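Local coordinates for protein aminomethyltransferase (Bartonella henselae, PDB 3GIR) that belongs to the aminomethyltransferase family, with a folate-binding-type domain and a C-terminal barrel domain, at residues 69-74 against 242-247; 73-78 against 179-184; 79-84 against 249-254. One frame throughout, in Å; residues are numbered along the deposited sequence.

Overall arrangement
From the N terminus, helix 65-74 leads straight into strand 76-80, and all three contacts start along this run. Contact 2 closes the shortest loop, about 100 residues, bringing the helix-strand junction against the turn at 179-184. Contact 1 starts slightly earlier and closes a loop of 167 residues onto strand 243-245, next to the sodium site. Contact 2 falls within its span and shares residues 73-74 with it. Contact 3 crosses both, running from the end of strand 76-80 and the turn after it to helix 248-257. Together they tie helices 65-74 and 248-257 and the turn before helix 182-188 to one mixed sheet of the folate-binding domain.

Contact 1: residues 69-74 against 242-247; sequences HLHTRA and RVEWVG. With NA (sodium ion), chain B.
At the edge of the mixed sheet, helix 65-74 packs its His71 against the outermost strand 243-245, beside the sodium site. His71 NE2 donates to Arg242 O at 2.8 Å. The bond is bent, 130° at the hydrogen. The nitrogen sits above the carbonyl plane, and the oxygen is tilted from the plane of the imidazole. NE2 also has a weak bond to Ala76 O. CG of His71 is anti to the backbone N (chi1 -178°), which carries the ring across to the strand.

Glu244 CG lies over one face of this ring, offset toward the rim. It makes a CH-pi contact, 3.7 Å from the centroid of the His71 ring. The chain then bends at chi2 (-72°), and the carboxylate turns to the sodium waters. Glu244 OE2 accepts from one water at 2.8 Å and OE1 from another at 3.2 Å. Both waters bind the sodium ion, so Glu244 is a second-shell residue. Val243 O binds the metal directly at 2.4 Å, with Leu238 O and Asp240 O completing the protein ligands.

Strand 243-245 runs parallel to strand 76-80, and helix 65-74 lies beside both. Further along, Val246 CG2 meets Thr72 OG1 at 3.4 Å. This hydroxyl is hydrogen-bonded to Glu68 O, one turn back in the helix. Phe79 of strand 76-80 touches both Thr72 and Val246.

Contact 2: residues 73-78 against 179-184; sequences RAHAGL and GPQAAA
His75 and Ala76 run close by the type I beta turn from Gly179 to Ala182, with His75 and Gln181 CA atoms 5.0 Å apart and Ala76 and Gly179 CA atoms 4.6 Å apart. His75 is the first residue to leave helical angles after helix 65-74, and its carbonyl points into the turn. Gln181 N donates to His75 O at 3.0 Å, with 163° at the hydrogen. Gly179, which has no side chain, brings its CA close to the same oxygen and adds a CA-H...O contact.

The side chains of His75 and Gln181 lie side by side and point the same way. His75 ND1 donates to Gln181 OE1 at 2.7 Å, 152° at the hydrogen. The oxygen is in the plane of the imidazole, but ND1 stands above the plane of the amide, and the two planes are 50° apart. Gln181 is extended beyond CG, which brings OE1 up to the ring edge. Thus the same pair is bonded through both backbone and side chains, and this helps fix the rotation of the ring. The His75 ring also meets that of His71, one turn back in the helix.

Pro180 lies over the last helical residues. Its CD is 3.3 Å from Arg73 O, and its CG is 3.5 Å from Ala74 C. On the more buried side, Ala76 CB reaches Ala182 N at 4.0 Å. The contact joins two chain junctions: a helix C-terminus entering strand 76-80, and a type I beta turn leading from the neighbouring antiparallel strand 173-178 into helix 182-188.

Contact 3: residues 79-84 against 249-254; sequences FDISHM and AARDSL
Arg251 of helix 248-257 touches the edge of Phe79 with its CB and brings its guanidinium against Ile81 CG2. The side chain leaves with CG anti to the backbone N (chi1 172°) and stays extended from CG to NE. Its CB is 3.9 Å from Phe79 CE1. Leu254, one turn on, meets another part of the same ring edge, with CD1 3.7 Å from Phe79 CZ. At the far end, Ile81 CG2 lies over one face of the guanidinium, 3.5 Å from Arg251 NH1 and offset toward the rim. The two side chains cross at about a right angle.

The polar partner of the guanidinium is a water, which lies in its plane and accepts from Arg251 NH2 at 3.1 Å. The same water is hydrogen-bonded to His83 NE2, also at 3.1 Å, and so bridges the two side chains.

Further out, His83 belongs to the type I beta turn from Ile81 to Met84. An Asx turn overlaps its start: Asp80 OD1 accepts from Ser82 N at 3.0 Å. The same oxygen accepts from Ser82 OG at 2.6 Å, on its syn lone pair. Asp80 OD2 is hydrogen-bonded to His42 NE2.

No direct hydrogen bond joins the two segments. The arginine is held by apolar contact at CB and over one guanidinium face, while the water takes an N-H at the guanidinium edge and mediates between Arg251 and His83.

Contact 1: residues 69-74 against 242-247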
loop_
_atom_site.group_PDB
_atom_site.type_symbol
_atom_site.label_atom_id
_atom_site.label_comp_id
_atom_site.label_asym_id
_atom_site.label_seq_id
_atom_site.Cartn_x
_atom_site.Cartn_y
_atom_site.Cartn_z
ATOM N N HIS A 69 17.063 0.989 2.096
ATOM C CA HIS A 69 16.396 -0.278 1.819
ATOM C C HIS A 69 16.957 -1.414 2.646
ATOM O O HIS A 69 16.236 -2.159 3.374
ATOM C CB HIS A 69 16.457 -0.553 0.306
ATOM C CG HIS A 69 15.799 -1.839 -0.112
ATOM N ND1 HIS A 69 14.696 -1.876 -0.936
ATOM C CD2 HIS A 69 16.113 -3.129 0.176
ATOM C CE1 HIS A 69 14.349 -3.139 -1.128
ATOM N NE2 HIS A 69 15.181 -3.926 -0.448
ATOM N N LEU A 70 18.279 -1.610 2.524
ATOM C CA LEU A 70 18.941 -2.683 3.242
ATOM C C LEU A 70 18.800 -2.513 4.744
ATOM O O LEU A 70 18.577 -3.509 5.433
ATOM C CB LEU A 70 20.406 -2.816 2.794
ATOM C CG LEU A 70 20.621 -3.218 1.326
ATOM C CD1 LEU A 70 22.139 -2.970 0.933
ATOM C CD2 LEU A 70 20.147 -4.617 0.974
ATOM N N HIS A 71 18.857 -1.279 5.224
ATOM C CA HIS A 71 18.660 -0.999 6.646
ATOM C C HIS A 71 17.331 -1.508 7.185
ATOM O O HIS A 71 17.252 -2.105 8.279
ATOM C CB HIS A 71 18.883 0.490 6.972
ATOM C CG HIS A 71 18.732 0.780 8.434
ATOM N ND1 HIS A 71 19.796 0.690 9.310
ATOM C CD2 HIS A 71 17.643 1.095 9.177
ATOM C CE1 HIS A 71 19.361 0.984 10.531
ATOM N NE2 HIS A 71 18.060 1.208 10.486
ATOM N N THR A 72 16.264 -1.339 6.396
ATOM C CA THR A 72 14.933 -1.736 6.789
ATOM C C THR A 72 14.840 -3.232 6.934
ATOM O O THR A 72 14.201 -3.740 7.844
ATOM C CB THR A 72 13.842 -1.181 5.798
ATOM O OG1 THR A 72 13.954 0.253 5.698
ATOM C CG2 THR A 72 12.447 -1.523 6.185
ATOM N N ARG A 73 15.497 -3.951 6.029
ATOM C CA ARG A 73 15.425 -5.412 6.070
ATOM C C ARG A 73 16.316 -6.016 7.184
ATOM O O ARG A 73 16.087 -7.175 7.568
ATOM C CB ARG A 73 15.734 -6.008 4.731
ATOM C CG ARG A 73 14.682 -5.712 3.638
ATOM C CD ARG A 73 14.326 -6.915 2.801
ATOM N NE ARG A 73 13.549 -6.603 1.633
ATOM C CZ ARG A 73 12.245 -6.347 1.647
ATOM N NH1 ARG A 73 11.549 -6.435 2.759
ATOM N NH2 ARG A 73 11.647 -5.971 0.547
ATOM N N ALA A 74 17.310 -5.271 7.629
ATOM C CA ALA A 74 18.276 -5.742 8.663
ATOM C C ALA A 74 17.999 -5.240 10.074
ATOM O O ALA A 74 18.437 -5.883 11.062
ATOM C CB ALA A 74 19.688 -5.379 8.210
ATOM N N ARG A 242 19.061 1.536 16.313
ATOM C CA ARG A 242 18.594 0.583 15.289
ATOM C C ARG A 242 17.738 1.289 14.186
ATOM O O ARG A 242 17.456 0.618 13.196
ATOM C CB ARG A 242 17.825 -0.557 15.875
ATOM C CG ARG A 242 18.695 -1.378 16.862
ATOM C CD ARG A 242 17.900 -2.254 17.705
ATOM N NE ARG A 242 17.152 -1.509 18.711
ATOM C CZ ARG A 242 16.588 -2.072 19.787
ATOM N NH1 ARG A 242 16.595 -3.409 19.988
ATOM N NH2 ARG A 242 15.977 -1.297 20.634
ATOM N N VAL A 243 17.381 2.562 14.415
ATOM C CA VAL A 243 16.378 3.249 13.580
ATOM C C VAL A 243 17.040 4.330 12.720
ATOM O O VAL A 243 17.821 5.151 13.199
ATOM C CB VAL A 243 15.311 3.903 14.457
ATOM C CG1 VAL A 243 14.227 4.614 13.674
ATOM C CG2 VAL A 243 14.589 2.827 15.305
ATOM N N GLU A 244 16.679 4.305 11.432
ATOM C CA GLU A 244 16.990 5.411 10.532
ATOM C C GLU A 244 15.760 5.799 9.773
ATOM O O GLU A 244 14.913 4.956 9.493
ATOM C CB GLU A 244 18.076 5.019 9.543
ATOM C CG GLU A 244 19.411 4.548 10.177
ATOM C CD GLU A 244 20.233 5.683 10.829
ATOM O OE1 GLU A 244 19.923 6.873 10.690
ATOM O OE2 GLU A 244 21.233 5.388 11.534
ATOM N N TRP A 245 15.698 7.045 9.337
ATOM C CA TRP A 245 14.684 7.468 8.371
ATOM C C TRP A 245 14.931 6.814 6.987
ATOM O O TRP A 245 16.095 6.626 6.561
ATOM C CB TRP A 245 14.790 8.945 8.099
ATOM C CG TRP A 245 14.239 9.907 9.097
ATOM C CD1 TRP A 245 14.991 10.866 9.736
ATOM C CD2 TRP A 245 12.888 10.094 9.525
ATOM N NE1 TRP A 245 14.199 11.619 10.532
ATOM C CE2 TRP A 245 12.892 11.183 10.429
ATOM C CE3 TRP A 245 11.687 9.466 9.255
ATOM C CZ2 TRP A 245 11.725 11.668 11.034
ATOM C CZ3 TRP A 245 10.551 9.910 9.870
ATOM C CH2 TRP A 245 10.569 11.021 10.768
ATOM N N VAL A 246 13.814 6.377 6.376
ATOM C CA VAL A 246 13.822 5.782 5.056
ATOM C C VAL A 246 12.941 6.675 4.149
ATOM O O VAL A 246 11.808 7.006 4.501
ATOM C CB VAL A 246 13.358 4.356 5.151
ATOM C CG1 VAL A 246 13.396 3.698 3.761
ATOM C CG2 VAL A 246 14.283 3.620 6.093
ATOM N N GLY A 247 13.426 7.000 2.967
ATOM C CA GLY A 247 12.749 7.841 1.995
ATOM C C GLY A 247 11.836 7.086 1.064
ATOM O O GLY A 247 11.774 5.854 1.076
HETATM NA NA NA B . 18.802 6.120 15.122
HETATM O O HOH W 1 20.868 5.026 14.295
HETATM O O HOH W 2 19.574 7.864 13.702
HETATM O O HOH W 3 20.373 6.999 16.864
#

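Contact 2: residues 73-78 against 179-184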
loop_
_atom_site.group_PDB
_atom_site.type_symbol
_atom_site.label_atom_id
_atom_site.label_comp_id
_atom_site.label_asym_id
_atom_site.label_seq_id
_atom_site.Cartn_x
_atom_site.Cartn_y
_atom_site.Cartn_z
ATOM N N ARG A 73 15.497 -3.951 6.029
ATOM C CA ARG A 73 15.425 -5.412 6.070
ATOM C C ARG A 73 16.316 -6.016 7.184
ATOM O O ARG A 73 16.087 -7.175 7.568
ATOM C CB ARG A 73 15.734 -6.008 4.731
ATOM C CG ARG A 73 14.682 -5.712 3.638
ATOM C CD ARG A 73 14.326 -6.915 2.801
ATOM N NE ARG A 73 13.549 -6.603 1.633
ATOM C CZ ARG A 73 12.245 -6.347 1.647
ATOM N NH1 ARG A 73 11.549 -6.435 2.759
ATOM N NH2 ARG A 73 11.647 -5.971 0.547
ATOM N N ALA A 74 17.310 -5.271 7.629
ATOM C CA ALA A 74 18.276 -5.742 8.663
ATOM C C ALA A 74 17.999 -5.240 10.074
ATOM O O ALA A 74 18.437 -5.883 11.062
ATOM C CB ALA A 74 19.688 -5.379 8.210
ATOM N N HIS A 75 17.268 -4.118 10.198
ATOM C CA HIS A 75 17.185 -3.347 11.425
ATOM C C HIS A 75 15.759 -2.791 11.591
ATOM O O HIS A 75 14.814 -3.553 11.619
ATOM C CB HIS A 75 18.275 -2.242 11.487
ATOM C CG HIS A 75 19.663 -2.785 11.508
ATOM N ND1 HIS A 75 20.151 -3.548 12.563
ATOM C CD2 HIS A 75 20.638 -2.751 10.570
ATOM C CE1 HIS A 75 21.373 -3.957 12.255
ATOM N NE2 HIS A 75 21.692 -3.496 11.051
ATOM N N ALA A 76 15.602 -1.465 11.634
ATOM C CA ALA A 76 14.275 -0.858 11.716
ATOM C C ALA A 76 14.327 0.478 10.962
ATOM O O ALA A 76 15.197 1.319 11.194
ATOM C CB ALA A 76 13.880 -0.631 13.167
ATOM N N GLY A 77 13.435 0.628 9.991
ATOM C CA GLY A 77 13.326 1.850 9.221
ATOM C C GLY A 77 12.094 2.614 9.655
ATOM O O GLY A 77 11.053 2.042 9.922
ATOM N N LEU A 78 12.245 3.913 9.751
ATOM C CA LEU A 78 11.173 4.834 10.122
ATOM C C LEU A 78 10.785 5.624 8.863
ATOM O O LEU A 78 11.610 6.257 8.196
ATOM C CB LEU A 78 11.640 5.822 11.219
ATOM C CG LEU A 78 10.526 6.705 11.809
ATOM C CD1 LEU A 78 9.420 5.879 12.554
ATOM C CD2 LEU A 78 11.215 7.790 12.761
ATOM N N GLY A 179 10.741 -3.588 9.941
ATOM C CA GLY A 179 11.951 -4.370 9.944
ATOM C C GLY A 179 12.003 -5.396 11.098
ATOM O O GLY A 179 11.173 -5.372 12.019
ATOM N N PRO A 180 13.044 -6.222 11.075
ATOM C CA PRO A 180 13.156 -7.246 12.102
ATOM C C PRO A 180 13.407 -6.764 13.475
ATOM O O PRO A 180 13.105 -7.532 14.419
ATOM C CB PRO A 180 14.311 -8.116 11.589
ATOM C CG PRO A 180 15.118 -7.159 10.734
ATOM C CD PRO A 180 14.053 -6.384 10.036
ATOM N N GLN A 181 13.870 -5.530 13.632
ATOM C CA GLN A 181 14.048 -4.951 14.944
ATOM C C GLN A 181 12.947 -3.995 15.369
ATOM O O GLN A 181 12.981 -3.382 16.425
ATOM C CB GLN A 181 15.419 -4.385 15.105
ATOM C CG GLN A 181 16.555 -5.379 14.905
ATOM C CD GLN A 181 17.924 -4.742 14.997
ATOM O OE1 GLN A 181 18.213 -3.669 14.473
ATOM N NE2 GLN A 181 18.829 -5.441 15.712
ATOM N N ALA A 182 11.950 -3.823 14.505
ATOM C CA ALA A 182 10.915 -2.847 14.789
ATOM C C ALA A 182 10.177 -3.109 16.108
ATOM O O ALA A 182 9.910 -2.175 16.855
ATOM C CB ALA A 182 9.889 -2.762 13.608
ATOM N N ALA A 183 9.794 -4.364 16.354
ATOM C CA ALA A 183 9.081 -4.765 17.569
ATOM C C ALA A 183 9.897 -4.500 18.813
ATOM O O ALA A 183 9.362 -3.993 19.789
ATOM C CB ALA A 183 8.633 -6.248 17.483
ATOM N N ALA A 184 11.187 -4.753 18.740
ATOM C CA ALA A 184 12.060 -4.500 19.869
ATOM C C ALA A 184 12.217 -3.001 20.131
ATOM O O ALA A 184 12.120 -2.533 21.268
ATOM C CB ALA A 184 13.410 -5.215 19.674
#

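Contact 3: residues 79-84 against 249-254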
loop_
_atom_site.group_PDB
_atom_site.type_symbol
_atom_site.label_atom_id
_atom_site.label_comp_id
_atom_site.label_asym_id
_atom_site.label_seq_id
_atom_site.Cartn_x
_atom_site.Cartn_y
_atom_site.Cartn_z
ATOM N N PHE A 79 9.506 5.583 8.538
ATOM C CA PHE A 79 8.946 6.204 7.352
ATOM C C PHE A 79 7.879 7.204 7.772
ATOM O O PHE A 79 6.946 6.858 8.488
ATOM C CB PHE A 79 8.265 5.177 6.426
ATOM C CG PHE A 79 9.113 4.012 5.988
ATOM C CD1 PHE A 79 9.496 3.876 4.662
ATOM C CD2 PHE A 79 9.471 3.022 6.900
ATOM C CE1 PHE A 79 10.257 2.778 4.254
ATOM C CE2 PHE A 79 10.263 1.973 6.476
ATOM C CZ PHE A 79 10.656 1.872 5.165
ATOM N N ASP A 80 8.013 8.449 7.297
ATOM C CA ASP A 80 6.969 9.408 7.492
ATOM C C ASP A 80 5.969 9.269 6.351
ATOM O O ASP A 80 6.236 9.632 5.190
ATOM C CB ASP A 80 7.523 10.851 7.540
ATOM C CG ASP A 80 6.461 11.846 7.917
ATOM O OD1 ASP A 80 5.245 11.486 7.944
ATOM O OD2 ASP A 80 6.823 13.043 8.139
ATOM N N ILE A 81 4.786 8.732 6.671
ATOM C CA ILE A 81 3.728 8.469 5.734
ATOM C C ILE A 81 2.482 9.309 6.082
ATOM O O ILE A 81 1.347 8.922 5.848
ATOM C CB ILE A 81 3.453 6.937 5.555
ATOM C CG1 ILE A 81 3.150 6.303 6.868
ATOM C CG2 ILE A 81 4.693 6.283 4.883
ATOM C CD1 ILE A 81 2.646 4.841 6.657
ATOM N N SER A 82 2.735 10.544 6.536
ATOM C CA SER A 82 1.701 11.463 6.973
ATOM C C SER A 82 0.906 12.022 5.813
ATOM O O SER A 82 -0.035 12.774 6.037
ATOM C CB SER A 82 2.285 12.626 7.792
ATOM O OG SER A 82 2.900 12.138 8.975
ATOM N N HIS A 83 1.296 11.710 4.574
ATOM C CA HIS A 83 0.562 12.041 3.369
ATOM C C HIS A 83 -0.638 11.133 3.185
ATOM O O HIS A 83 -1.600 11.499 2.492
ATOM C CB HIS A 83 1.511 12.045 2.153
ATOM C CG HIS A 83 2.116 10.730 1.836
ATOM N ND1 HIS A 83 2.556 9.856 2.809
ATOM C CD2 HIS A 83 2.310 10.077 0.655
ATOM C CE1 HIS A 83 3.038 8.756 2.250
ATOM N NE2 HIS A 83 2.884 8.852 0.935
ATOM N N MET A 84 -0.615 9.955 3.782
ATOM C CA MET A 84 -1.778 9.053 3.834
ATOM C C MET A 84 -2.832 9.672 4.740
ATOM O O MET A 84 -2.549 10.575 5.521
ATOM C CB MET A 84 -1.418 7.683 4.428
ATOM C CG MET A 84 -0.262 6.919 3.755
ATOM S SD MET A 84 -0.475 6.414 2.012
ATOM C CE MET A 84 -1.297 4.881 2.124
ATOM N N ALA A 249 11.979 6.592 -2.115
ATOM C CA ALA A 249 12.630 5.720 -3.108
ATOM C C ALA A 249 12.817 4.309 -2.570
ATOM O O ALA A 249 12.432 3.341 -3.231
ATOM C CB ALA A 249 13.901 6.329 -3.723
ATOM N N ALA A 250 13.326 4.223 -1.352
ATOM C CA ALA A 250 13.501 2.948 -0.717
ATOM C C ALA A 250 12.155 2.343 -0.334
ATOM O O ALA A 250 12.010 1.121 -0.335
ATOM C CB ALA A 250 14.461 3.071 0.496
ATOM N N ARG A 251 11.201 3.180 0.125
ATOM C CA ARG A 251 9.845 2.660 0.340
ATOM C C ARG A 251 9.333 1.919 -0.904
ATOM O O ARG A 251 8.708 0.867 -0.809
ATOM C CB ARG A 251 8.885 3.770 0.740
ATOM C CG ARG A 251 7.439 3.421 0.809
ATOM C CD ARG A 251 6.683 4.494 1.480
ATOM N NE ARG A 251 5.238 4.510 1.275
ATOM C CZ ARG A 251 4.365 3.959 2.092
ATOM N NH1 ARG A 251 4.769 3.252 3.128
ATOM N NH2 ARG A 251 3.055 4.120 1.841
ATOM N N ASP A 252 9.552 2.535 -2.058
ATOM C CA ASP A 252 9.151 1.909 -3.309
ATOM C C ASP A 252 9.888 0.582 -3.638
ATOM O O ASP A 252 9.243 -0.355 -4.072
ATOM C CB ASP A 252 9.298 2.939 -4.479
ATOM C CG ASP A 252 8.484 2.518 -5.685
ATOM O OD1 ASP A 252 7.265 2.305 -5.542
ATOM O OD2 ASP A 252 9.130 2.267 -6.742
ATOM N N SER A 253 11.207 0.501 -3.458
ATOM C CA SER A 253 11.943 -0.708 -3.737
ATOM C C SER A 253 11.544 -1.812 -2.776
ATOM O O SER A 253 11.417 -3.024 -3.138
ATOM C CB SER A 253 13.458 -0.492 -3.788
ATOM O OG SER A 253 13.953 0.163 -2.621
ATOM N N LEU A 254 11.286 -1.428 -1.524
ATOM C CA LEU A 254 10.825 -2.421 -0.566
ATOM C C LEU A 254 9.502 -3.024 -0.950
ATOM O O LEU A 254 9.329 -4.285 -0.884
ATOM C CB LEU A 254 10.790 -1.871 0.867
ATOM C CG LEU A 254 12.133 -1.530 1.494
ATOM C CD1 LEU A 254 11.892 -0.499 2.607
ATOM C CD2 LEU A 254 12.898 -2.771 2.069
HETATM O O HOH W 4 2.719 6.111 -0.519
#